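Local coordinates for protein mannan endo-1,4-beta-mannosidase (Bacillus subtilis, PDB 3CBW) that catalyses the endo-hydrolysis of beta-1,4-mannosidic linkages in mannan, galactomannan and glucomannan, and takes part in glucomannan degradation, at residues A[42-48]-A[70-76]; A[221-227]-A[243-249]; A[252-256]-A[284-290]; A[270-276]-A[301-307]. The protein carries 3 engineered substitutions. All coordinates share one frame; numbering follows the deposited sequence. Where two conformers were deposited one is given.

Contacts 1, 2 and 4 are buried pairings of neighbouring parallel strands in one barrel sheet; contact 3 is only partly buried and lies at the margin, its centre about 20 Å from the centre of the chain. Contact 4 links the other three: its strand 301-306 lies beside strand 41-49 of contact 1, its strand 271-278 beside strand 245-252 of contact 2, and its crossover helix 287-297 begins in contact 3. Backbone hydrogen bonds dominate the strand pairs, with glycines allowing close approach in contact 1, aspartates at both ends of contact 2, and a carboxylate over an indole in contact 4. Contact 3 instead relies on aromatic rings and waters.

Contact 1 (A[42-48]-A[70-76]); sequences LSGAFGG and PAIYGCD
Gly44 and Ile72 lie just 4.2 Å apart from CA to CA where strands 41-49 and 72-79, the first two parallel strands of the TIM barrel, run side by side; helix 57-66 makes the crossover between them. This half is tight. Ile72 N, Ala45 N, Gly74 N and Gly47 N each give a hydrogen bond across the gap, the last reaching Gly74 O at 2.7 Å. With CG trans to its own N (chi1 -152°), the Tyr73 ring turns one face to the backbone of Gly47, whose N lies over it toward the rim, and Tyr73 CZ is 3.5 Å from Gly47 CA. A CB on Gly47 would strike that ring. The Tyr73 hydroxyl is bonded to Ser55 O and Ala59 N. Alanine in place of Tyr73 would probably open a gap beside Gly47 and leave those two backbone groups without their phenolic partner. Farther along, the regular ladder ends after Phe46 and Gly74, and a longer bond, Asp76 N to Gly48 O at 3.1 Å, holds the strands. Neither half faces solvent. Phe46 turns the edge of its ring to Asp76 N, its plane at 90° to the Asp76 carboxylate, whose OD2 bonds to His114 and Ser112. At the other end, Ser43 OG, also bonded to Asn330 OD1, accepts from Ala71 N at 2.9 Å.

Contact 2 (A[221-227]-A[243-249]); sequences IWVYSPD and VDIVGLD
Asp244 reaches back to the start of the other strand. Its CB rests 3.4 Å from Trp222 O and also touches Ile221 CG2, crossing that side chain at about a right angle. CG stands anti to the carbonyl carbon (chi1 -67°), which brings the carboxylate up to the backbone of Trp222. OD2 then offers its anti lone pair to Trp222 N, 2.9 Å away in an almost straight bond (174°), and lies in plane at the edge of the indole, 3.7 Å from Trp222 CD1. OD1 turns to Val15 N. Trp222 O in turn accepts from both Asp244 N and Ile245 N. Strands 220-224 and 245-252 are adjacent parallel staves of the TIM barrel, here joined by a connection with no helix. Further up, Tyr224 N bonds to Ile245 O, Gly247 N to Tyr224 O and Asp249 N to Pro226 O. Tyr224 CB packs on Val243 CG1 at 3.7 Å. At the catalytic end the Asp249 carboxylate is held by Thr274 OG1 and a salt bridge to Arg172, close to Glu176, the proton donor by similarity. A water donates to Asp249 O and to Asp227 OD2, which also accepts from Asn229 N.

Contact 3 (A[252-256]-A[284-290]); sequences FQDAY and SFDYSLF
Ala255 and Phe290 bring the two backbones to 5.3 Å at CA, while Gln253 and Phe285 keep 6.2 Å. Segment 252-256 leaves strand 245-252 and folds into an Asx turn, Asp254 OD1 accepting from Tyr256 N. Segment 284-290 runs into helix 287-297, with Asp286 as N-cap: its OD1 takes both Ser288 N and Ser288 OG from the same face of the carboxylate. A water spans the gap between Gln253 O and Asp286 N. Among the side chains, Phe252 touches both other phenylalanines. Its CG sits between its own N and carbonyl carbon (chi1 54°), which swings the ring in among its partners. CE1 meets Phe285 CE1 at 3.4 Å, the planes inclined at 47°, and CZ meets Phe290 CD1 at 3.6 Å. Phe252 O lies at the edge of the Phe285 ring. Replacing Phe252 by alanine would probably open a gap beside the rings of Phe285 and Phe290 and leave both free to shift. On the exposed side, Ser284 OG donates to Gln253 OE1 at 3.2 Å from well above the amide carbonyl plane, and a second water joins Gln253 OE1 to Ser284 O. Tyr256 OH passes Leu289 CD2 at 3.9 Å, while its hydrogen bond goes to Asn292. The aromatic cluster of Phe252, Phe285 and Phe290 ties a beta-to-alpha loop to the start of a barrel helix at the catalytic rim of the TIM barrel; Phe252 directly follows Tyr251, a substrate-binding residue by similarity.

Contact 4 (A[270-276]-A[301-307]); sequences PFAFTEV and TIYFLAW
Glu275 CG lies trans to its own carbonyl carbon (chi1 -73°) and the chain extends beyond it, laying the carboxylate over one face of the Trp307 indole. The two planes are 20° apart, and Glu275 CD is 3.3 Å from Trp307 CZ3. The strands beneath, 271-278 and 301-306, are the last two of the TIM barrel, linked through helix 287-297 in a beta-alpha-beta crossover. Glu275, the nucleophile by similarity, sits at the end of the seventh strand, as in other clan GH-A glycosidases. Outside these segments Tyr251 OH and Arg172 hold its two oxygens, and Phe46 stacks on Trp307, a substrate-binding residue by similarity. A beta bulge shifts the register by one between Phe273 and Val276, just where the chain turns its corner. On either side of it the ladder continues: Leu305 N bonds to Phe273 O, and Val276 N to Leu305 O. Lower down, Ala272 CB makes a CH-pi contact, 3.5 Å from the centroid of the Tyr303 ring and close to its normal. Val276 CG1 packs on Ala306 CB at 3.9 Å, among the residues that meet helix 287-297. Near the far end of the Tyr303 ring, Thr274 CG2 lies 3.5 Å from Tyr303 OH, and a water in the ring plane accepts from that hydroxyl at 2.7 Å while donating to Thr274 O.

Contact 1 (A[42-48]-A[70-76])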
# COMPACT_ATOMS: atom_id res chain seq x y z
N LEU A 42 -4.06 -9.51 8.92
CA LEU A 42 -4.71 -9.78 7.64
C LEU A 42 -3.71 -10.28 6.61
O LEU A 42 -2.64 -9.71 6.46
CB LEU A 42 -5.41 -8.54 7.09
CG LEU A 42 -6.85 -8.30 7.53
CD1 LEU A 42 -6.91 -8.01 9.02
CD2 LEU A 42 -7.46 -7.15 6.76
N SER A 43 -4.06 -11.34 5.90
CA SER A 43 -3.30 -11.75 4.72
C SER A 43 -3.60 -10.81 3.56
O SER A 43 -4.62 -10.11 3.54
CB SER A 43 -3.65 -13.18 4.36
OG SER A 43 -5.04 -13.28 4.11
N GLY A 44 -2.71 -10.81 2.58
CA GLY A 44 -2.84 -9.91 1.45
C GLY A 44 -2.01 -10.39 0.30
O GLY A 44 -0.97 -11.03 0.48
N ALA A 45 -2.48 -10.05 -0.89
CA ALA A 45 -1.74 -10.35 -2.11
C ALA A 45 -1.94 -9.27 -3.14
O ALA A 45 -3.03 -8.70 -3.26
CB ALA A 45 -2.20 -11.67 -2.69
N PHE A 46 -0.89 -8.98 -3.90
CA PHE A 46 -0.96 -8.09 -5.05
C PHE A 46 -1.56 -8.84 -6.23
O PHE A 46 -1.10 -9.92 -6.60
CB PHE A 46 0.44 -7.60 -5.39
CG PHE A 46 0.49 -6.64 -6.54
CD1 PHE A 46 -0.28 -5.47 -6.52
CD2 PHE A 46 1.32 -6.87 -7.63
CE1 PHE A 46 -0.22 -4.55 -7.57
CE2 PHE A 46 1.39 -5.94 -8.67
CZ PHE A 46 0.62 -4.79 -8.64
N GLY A 47 -2.59 -8.26 -6.83
CA GLY A 47 -3.27 -8.88 -7.96
C GLY A 47 -2.73 -8.48 -9.31
O GLY A 47 -3.03 -9.14 -10.31
N GLY A 48 -1.96 -7.38 -9.37
CA GLY A 48 -1.34 -6.93 -10.61
C GLY A 48 -1.66 -5.49 -10.98
O GLY A 48 -2.32 -4.76 -10.23
N PRO A 70 -6.64 -14.32 0.28
CA PRO A 70 -6.09 -13.18 1.02
C PRO A 70 -7.18 -12.21 1.46
O PRO A 70 -8.13 -11.94 0.70
CB PRO A 70 -5.15 -12.51 0.00
CG PRO A 70 -5.59 -13.01 -1.35
CD PRO A 70 -6.13 -14.40 -1.11
N ALA A 71 -7.08 -11.71 2.68
CA ALA A 71 -8.03 -10.69 3.15
C ALA A 71 -7.95 -9.41 2.32
O ALA A 71 -8.98 -8.79 2.02
CB ALA A 71 -7.84 -10.40 4.62
N ILE A 72 -6.73 -9.00 1.95
CA ILE A 72 -6.50 -7.80 1.18
C ILE A 72 -6.06 -8.15 -0.24
O ILE A 72 -5.23 -9.06 -0.43
CB ILE A 72 -5.41 -6.94 1.86
CG1 ILE A 72 -5.91 -6.48 3.23
CG2 ILE A 72 -5.01 -5.75 0.97
CD1 ILE A 72 -4.82 -5.95 4.12
N TYR A 73 -6.64 -7.47 -1.23
CA TYR A 73 -6.24 -7.69 -2.62
C TYR A 73 -5.84 -6.37 -3.23
O TYR A 73 -6.58 -5.39 -3.14
CB TYR A 73 -7.35 -8.36 -3.42
CG TYR A 73 -6.84 -9.20 -4.56
CD1 TYR A 73 -5.95 -10.25 -4.34
CD2 TYR A 73 -7.27 -8.98 -5.87
CE1 TYR A 73 -5.49 -11.04 -5.40
CE2 TYR A 73 -6.82 -9.78 -6.94
CZ TYR A 73 -5.94 -10.81 -6.68
OH TYR A 73 -5.50 -11.63 -7.70
N GLY A 74 -4.64 -6.35 -3.82
CA GLY A 74 -4.08 -5.12 -4.33
C GLY A 74 -4.16 -4.97 -5.83
O GLY A 74 -4.06 -5.95 -6.58
N CYS A 75 -4.33 -3.72 -6.27
CA CYS A 75 -4.18 -3.35 -7.68
C CYS A 75 -3.31 -2.11 -7.77
O CYS A 75 -3.27 -1.31 -6.84
CB CYS A 75 -5.56 -3.06 -8.32
SG CYS A 75 -5.54 -2.22 -9.99
N ASP A 76 -2.61 -1.96 -8.88
CA ASP A 76 -1.87 -0.72 -9.13
C ASP A 76 -2.40 -0.12 -10.42
O ASP A 76 -2.42 -0.76 -11.46
CB ASP A 76 -0.37 -1.03 -9.18
CG ASP A 76 0.49 0.22 -9.14
OD1 ASP A 76 0.34 1.11 -10.01
OD2 ASP A 76 1.36 0.28 -8.23

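Contact 2 (A[221-227]-A[243-249])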
# COMPACT_ATOMS: atom_id res chain seq x y z
N ILE A 221 -7.97 5.23 3.21
CA ILE A 221 -7.13 5.01 4.39
C ILE A 221 -5.70 5.15 3.87
O ILE A 221 -5.29 4.42 2.97
CB ILE A 221 -7.39 3.62 4.99
CG1 ILE A 221 -8.82 3.56 5.56
CG2 ILE A 221 -6.35 3.27 6.06
CD1 ILE A 221 -9.25 2.19 6.05
N TRP A 222 -4.97 6.12 4.41
CA TRP A 222 -3.70 6.56 3.85
C TRP A 222 -2.52 5.79 4.43
O TRP A 222 -2.34 5.74 5.66
CB TRP A 222 -3.54 8.06 4.09
CG TRP A 222 -4.50 8.83 3.24
CD1 TRP A 222 -5.82 9.04 3.47
CD2 TRP A 222 -4.21 9.43 1.98
NE1 TRP A 222 -6.38 9.75 2.44
CE2 TRP A 222 -5.40 10.01 1.50
CE3 TRP A 222 -3.04 9.58 1.21
CZ2 TRP A 222 -5.48 10.71 0.30
CZ3 TRP A 222 -3.12 10.27 0.01
CH2 TRP A 222 -4.33 10.81 -0.44
N VAL A 223 -1.71 5.19 3.54
CA VAL A 223 -0.63 4.29 3.96
C VAL A 223 0.73 4.87 3.56
O VAL A 223 0.95 5.19 2.40
CB VAL A 223 -0.82 2.88 3.36
CG1 VAL A 223 0.24 1.90 3.86
CG2 VAL A 223 -2.24 2.35 3.66
N TYR A 224 1.65 4.97 4.54
CA TYR A 224 3.02 5.48 4.34
C TYR A 224 3.95 4.29 4.41
O TYR A 224 4.02 3.63 5.46
CB TYR A 224 3.31 6.47 5.47
CG TYR A 224 4.76 6.86 5.65
CD1 TYR A 224 5.36 7.80 4.78
CD2 TYR A 224 5.53 6.34 6.69
CE1 TYR A 224 6.68 8.17 4.94
CE2 TYR A 224 6.87 6.72 6.84
CZ TYR A 224 7.43 7.64 5.96
OH TYR A 224 8.74 8.03 6.10
N SER A 225 4.70 4.04 3.34
CA SER A 225 5.42 2.77 3.19
C SER A 225 6.87 2.91 2.70
O SER A 225 7.17 2.65 1.53
CB SER A 225 4.63 1.79 2.31
OG SER A 225 4.34 2.34 1.04
N PRO A 226 7.79 3.28 3.60
CA PRO A 226 9.21 3.23 3.25
C PRO A 226 9.69 1.80 2.98
O PRO A 226 9.05 0.81 3.39
CB PRO A 226 9.90 3.75 4.50
CG PRO A 226 8.89 3.65 5.60
CD PRO A 226 7.56 3.75 4.98
N ASP A 227 10.82 1.71 2.29
CA ASP A 227 11.49 0.44 2.07
C ASP A 227 12.29 0.03 3.32
O ASP A 227 13.02 0.85 3.89
CB ASP A 227 12.44 0.59 0.89
CG ASP A 227 12.86 -0.73 0.33
OD1 ASP A 227 12.13 -1.22 -0.56
OD2 ASP A 227 13.89 -1.28 0.79
N VAL A 243 -1.55 10.52 7.49
CA VAL A 243 -1.22 9.09 7.43
C VAL A 243 -2.06 8.33 8.43
O VAL A 243 -2.10 8.68 9.61
CB VAL A 243 0.28 8.85 7.77
CG1 VAL A 243 0.60 7.36 7.82
CG2 VAL A 243 1.19 9.52 6.74
N ASP A 244 -2.71 7.28 7.96
CA ASP A 244 -3.47 6.38 8.83
C ASP A 244 -2.67 5.16 9.29
O ASP A 244 -2.80 4.72 10.44
CB ASP A 244 -4.74 5.91 8.12
CG ASP A 244 -5.72 7.04 7.91
OD1 ASP A 244 -6.14 7.65 8.92
OD2 ASP A 244 -6.10 7.31 6.75
N ILE A 245 -1.88 4.59 8.37
CA ILE A 245 -1.14 3.34 8.61
C ILE A 245 0.28 3.55 8.14
O ILE A 245 0.49 4.13 7.08
CB ILE A 245 -1.79 2.14 7.85
CG1 ILE A 245 -3.19 1.85 8.41
CG2 ILE A 245 -0.91 0.89 7.88
CD1 ILE A 245 -4.00 0.83 7.63
N VAL A 246 1.24 3.11 8.95
CA VAL A 246 2.65 3.10 8.55
C VAL A 246 3.07 1.67 8.26
O VAL A 246 2.48 0.72 8.78
CB VAL A 246 3.57 3.74 9.62
CG1 VAL A 246 3.20 5.20 9.81
CG2 VAL A 246 3.49 2.98 10.98
N GLY A 247 4.09 1.49 7.44
CA GLY A 247 4.51 0.13 7.18
C GLY A 247 5.79 0.04 6.41
O GLY A 247 6.36 1.04 5.99
N LEU A 248 6.24 -1.20 6.21
CA LEU A 248 7.47 -1.48 5.48
C LEU A 248 7.20 -2.31 4.25
O LEU A 248 6.50 -3.32 4.32
CB LEU A 248 8.45 -2.24 6.36
CG LEU A 248 9.02 -1.45 7.54
CD1 LEU A 248 9.75 -2.36 8.50
CD2 LEU A 248 9.96 -0.34 7.06
N ASP A 249 7.79 -1.88 3.14
CA ASP A 249 7.98 -2.73 1.98
C ASP A 249 9.28 -3.51 2.21
O ASP A 249 10.36 -2.91 2.28
CB ASP A 249 8.08 -1.90 0.70
CG ASP A 249 6.74 -1.33 0.25
OD1 ASP A 249 5.77 -1.31 1.04
OD2 ASP A 249 6.65 -0.91 -0.93
O HOH W 1 12.96 -4.25 1.32

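Contact 3 (A[252-256]-A[284-290])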
# COMPACT_ATOMS: atom_id res chain seq x y z
N PHE A 252 13.33 -9.73 1.36
CA PHE A 252 14.36 -10.21 2.26
C PHE A 252 14.52 -11.71 2.11
O PHE A 252 13.65 -12.41 1.57
CB PHE A 252 13.96 -9.89 3.70
CG PHE A 252 12.60 -10.40 4.07
CD1 PHE A 252 12.43 -11.71 4.52
CD2 PHE A 252 11.49 -9.58 3.94
CE1 PHE A 252 11.16 -12.18 4.84
CE2 PHE A 252 10.23 -10.05 4.25
CZ PHE A 252 10.07 -11.35 4.71
N GLN A 253 15.64 -12.20 2.63
CA GLN A 253 15.78 -13.63 2.87
C GLN A 253 15.56 -13.98 4.34
O GLN A 253 15.04 -15.06 4.65
CB GLN A 253 17.14 -14.12 2.37
CG GLN A 253 17.38 -15.63 2.55
CD GLN A 253 16.22 -16.52 2.10
OE1 GLN A 253 15.80 -17.43 2.82
NE2 GLN A 253 15.70 -16.27 0.90
N ASP A 254 15.96 -13.07 5.23
CA ASP A 254 15.89 -13.27 6.67
C ASP A 254 14.71 -12.48 7.22
O ASP A 254 14.78 -11.25 7.35
CB ASP A 254 17.20 -12.79 7.30
CG ASP A 254 17.25 -12.97 8.80
OD1 ASP A 254 16.25 -13.40 9.42
OD2 ASP A 254 18.32 -12.66 9.37
N ALA A 255 13.64 -13.19 7.57
CA ALA A 255 12.44 -12.55 8.10
C ALA A 255 12.62 -11.87 9.44
O ALA A 255 11.82 -11.05 9.83
CB ALA A 255 11.33 -13.58 8.22
N TYR A 256 13.69 -12.21 10.16
CA TYR A 256 13.85 -11.78 11.54
C TYR A 256 14.73 -10.54 11.68
O TYR A 256 14.84 -9.99 12.77
CB TYR A 256 14.43 -12.93 12.36
CG TYR A 256 13.53 -14.14 12.42
CD1 TYR A 256 12.78 -14.40 13.56
CD2 TYR A 256 13.44 -15.02 11.35
CE1 TYR A 256 11.95 -15.53 13.62
CE2 TYR A 256 12.61 -16.12 11.40
CZ TYR A 256 11.89 -16.37 12.53
OH TYR A 256 11.10 -17.49 12.56
N SER A 284 14.73 -21.00 -1.15
CA SER A 284 15.03 -20.94 0.29
C SER A 284 13.94 -20.21 1.06
O SER A 284 13.71 -20.51 2.24
CB SER A 284 16.37 -20.23 0.52
OG SER A 284 16.79 -20.35 1.87
N PHE A 285 13.26 -19.27 0.41
CA PHE A 285 12.28 -18.42 1.10
C PHE A 285 11.15 -19.24 1.68
O PHE A 285 10.63 -20.14 1.02
CB PHE A 285 11.72 -17.35 0.17
CG PHE A 285 10.95 -16.27 0.89
CD1 PHE A 285 11.62 -15.16 1.41
CD2 PHE A 285 9.58 -16.36 1.04
CE1 PHE A 285 10.92 -14.16 2.07
CE2 PHE A 285 8.87 -15.37 1.71
CZ PHE A 285 9.54 -14.26 2.22
N ASP A 286 10.76 -18.94 2.91
CA ASP A 286 9.72 -19.70 3.59
C ASP A 286 8.74 -18.76 4.31
O ASP A 286 9.10 -18.13 5.32
CB ASP A 286 10.36 -20.68 4.58
CG ASP A 286 9.38 -21.71 5.13
OD1 ASP A 286 8.16 -21.44 5.19
OD2 ASP A 286 9.84 -22.81 5.52
N TYR A 287 7.51 -18.69 3.80
CA TYR A 287 6.51 -17.81 4.39
C TYR A 287 6.11 -18.22 5.81
O TYR A 287 5.61 -17.40 6.57
CB TYR A 287 5.28 -17.66 3.48
CG TYR A 287 5.42 -16.56 2.44
CD1 TYR A 287 5.30 -15.22 2.81
CD2 TYR A 287 5.66 -16.86 1.09
CE1 TYR A 287 5.43 -14.19 1.87
CE2 TYR A 287 5.78 -15.83 0.14
CZ TYR A 287 5.67 -14.51 0.54
OH TYR A 287 5.80 -13.48 -0.37
N SER A 288 6.33 -19.49 6.17
CA SER A 288 6.05 -19.92 7.55
C SER A 288 6.97 -19.24 8.55
O SER A 288 6.57 -18.96 9.68
CB SER A 288 6.10 -21.45 7.70
OG SER A 288 7.43 -21.94 7.63
N LEU A 289 8.20 -18.95 8.12
CA LEU A 289 9.15 -18.22 8.95
C LEU A 289 8.77 -16.76 9.09
O LEU A 289 9.05 -16.13 10.11
CB LEU A 289 10.58 -18.37 8.42
CG LEU A 289 11.11 -19.82 8.44
CD1 LEU A 289 12.41 -19.92 7.67
CD2 LEU A 289 11.27 -20.32 9.89
N PHE A 290 8.15 -16.20 8.05
CA PHE A 290 7.70 -14.81 8.09
C PHE A 290 6.59 -14.61 9.13
O PHE A 290 6.64 -13.68 9.94
CB PHE A 290 7.24 -14.37 6.70
CG PHE A 290 6.61 -13.00 6.66
CD1 PHE A 290 7.33 -11.87 7.02
CD2 PHE A 290 5.30 -12.85 6.21
CE1 PHE A 290 6.75 -10.59 6.96
CE2 PHE A 290 4.71 -11.59 6.16
CZ PHE A 290 5.44 -10.47 6.53
O HOH W 2 12.70 -16.92 4.38
O HOH W 3 13.97 -19.24 4.67

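Contact 4 (A[270-276]-A[301-307])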
# COMPACT_ATOMS: atom_id res chain seq x y z
N PRO A 270 -1.04 2.37 13.40
CA PRO A 270 -0.99 0.94 13.12
C PRO A 270 0.08 0.65 12.07
O PRO A 270 0.30 1.46 11.15
CB PRO A 270 -2.40 0.63 12.59
CG PRO A 270 -3.25 1.64 13.25
CD PRO A 270 -2.41 2.90 13.24
N PHE A 271 0.73 -0.51 12.21
CA PHE A 271 1.86 -0.92 11.40
C PHE A 271 1.51 -2.13 10.54
O PHE A 271 0.85 -3.05 11.01
CB PHE A 271 3.05 -1.27 12.32
CG PHE A 271 4.22 -1.86 11.59
CD1 PHE A 271 5.22 -1.04 11.07
CD2 PHE A 271 4.30 -3.23 11.36
CE1 PHE A 271 6.28 -1.60 10.36
CE2 PHE A 271 5.34 -3.78 10.64
CZ PHE A 271 6.33 -2.98 10.15
N ALA A 272 1.98 -2.14 9.29
CA ALA A 272 1.79 -3.28 8.40
C ALA A 272 3.03 -3.56 7.58
O ALA A 272 3.88 -2.69 7.40
CB ALA A 272 0.61 -3.01 7.47
N PHE A 273 3.15 -4.81 7.12
CA PHE A 273 4.11 -5.14 6.07
C PHE A 273 3.43 -4.92 4.73
O PHE A 273 2.70 -5.77 4.22
CB PHE A 273 4.64 -6.57 6.23
CG PHE A 273 5.70 -6.67 7.29
CD1 PHE A 273 6.95 -6.10 7.07
CD2 PHE A 273 5.45 -7.24 8.52
CE1 PHE A 273 7.94 -6.13 8.04
CE2 PHE A 273 6.45 -7.29 9.50
CZ PHE A 273 7.69 -6.72 9.25
N THR A 274 3.62 -3.71 4.21
CA THR A 274 2.83 -3.20 3.11
C THR A 274 3.20 -3.81 1.76
O THR A 274 2.40 -3.74 0.83
CB THR A 274 2.92 -1.67 3.10
OG1 THR A 274 4.27 -1.27 3.28
CG2 THR A 274 2.09 -1.09 4.23
N GLU A 275 4.39 -4.41 1.67
CA GLU A 275 4.80 -5.33 0.59
C GLU A 275 5.74 -6.33 1.21
O GLU A 275 6.53 -5.99 2.10
CB GLU A 275 5.59 -4.65 -0.52
CG GLU A 275 4.77 -3.78 -1.40
CD GLU A 275 5.46 -3.39 -2.71
OE1 GLU A 275 6.39 -4.07 -3.20
OE2 GLU A 275 5.06 -2.37 -3.27
N VAL A 276 5.65 -7.57 0.77
CA VAL A 276 6.60 -8.59 1.22
C VAL A 276 6.90 -9.54 0.08
O VAL A 276 6.05 -9.83 -0.75
CB VAL A 276 6.11 -9.38 2.49
CG1 VAL A 276 4.79 -10.03 2.28
CG2 VAL A 276 7.11 -10.46 2.91
N THR A 301 2.05 -5.85 13.85
CA THR A 301 1.67 -5.98 12.44
C THR A 301 0.18 -6.28 12.30
O THR A 301 -0.34 -7.24 12.89
CB THR A 301 2.45 -7.12 11.77
OG1 THR A 301 3.85 -6.84 11.85
CG2 THR A 301 2.06 -7.25 10.31
N ILE A 302 -0.52 -5.46 11.52
CA ILE A 302 -1.95 -5.69 11.27
C ILE A 302 -2.27 -6.35 9.93
O ILE A 302 -3.36 -6.87 9.76
CB ILE A 302 -2.79 -4.39 11.44
CG1 ILE A 302 -2.42 -3.33 10.40
CG2 ILE A 302 -2.68 -3.88 12.88
CD1 ILE A 302 -3.47 -2.24 10.27
N TYR A 303 -1.33 -6.32 8.98
CA TYR A 303 -1.51 -7.01 7.71
C TYR A 303 -0.19 -7.20 7.02
O TYR A 303 0.79 -6.53 7.33
CB TYR A 303 -2.52 -6.30 6.80
CG TYR A 303 -2.11 -5.09 5.97
CD1 TYR A 303 -1.39 -5.24 4.78
CD2 TYR A 303 -2.57 -3.82 6.30
CE1 TYR A 303 -1.09 -4.13 3.98
CE2 TYR A 303 -2.28 -2.72 5.50
CZ TYR A 303 -1.55 -2.88 4.35
OH TYR A 303 -1.28 -1.78 3.55
N PHE A 304 -0.16 -8.15 6.08
CA PHE A 304 0.92 -8.23 5.11
C PHE A 304 0.34 -8.29 3.71
O PHE A 304 -0.80 -8.75 3.53
CB PHE A 304 1.83 -9.45 5.36
CG PHE A 304 1.16 -10.78 5.15
CD1 PHE A 304 1.09 -11.35 3.87
CD2 PHE A 304 0.60 -11.47 6.21
CE1 PHE A 304 0.47 -12.57 3.68
CE2 PHE A 304 -0.02 -12.70 6.03
CZ PHE A 304 -0.08 -13.25 4.76
N LEU A 305 1.10 -7.82 2.73
CA LEU A 305 0.69 -7.90 1.33
C LEU A 305 1.84 -8.49 0.54
O LEU A 305 2.83 -7.82 0.26
CB LEU A 305 0.31 -6.52 0.76
CG LEU A 305 -0.23 -6.52 -0.68
CD1 LEU A 305 -1.72 -6.47 -0.68
CD2 LEU A 305 0.34 -5.38 -1.53
N ALA A 306 1.73 -9.78 0.25
CA ALA A 306 2.75 -10.45 -0.53
C ALA A 306 2.59 -10.10 -1.99
O ALA A 306 1.47 -9.95 -2.48
CB ALA A 306 2.69 -11.95 -0.32
N TRP A 307 3.70 -9.95 -2.69
CA TRP A 307 3.61 -9.63 -4.11
C TRP A 307 3.18 -10.86 -4.92
O TRP A 307 2.99 -11.95 -4.37
CB TRP A 307 4.92 -9.02 -4.61
CG TRP A 307 4.74 -7.89 -5.60
CD1 TRP A 307 5.15 -7.87 -6.92
CD2 TRP A 307 4.11 -6.62 -5.36
NE1 TRP A 307 4.81 -6.67 -7.49
CE2 TRP A 307 4.19 -5.88 -6.56
CE3 TRP A 307 3.50 -6.04 -4.24
CZ2 TRP A 307 3.68 -4.58 -6.68
CZ3 TRP A 307 2.97 -4.75 -4.37
CH2 TRP A 307 3.08 -4.04 -5.58
O HOH W 4 -0.02 -2.47 1.29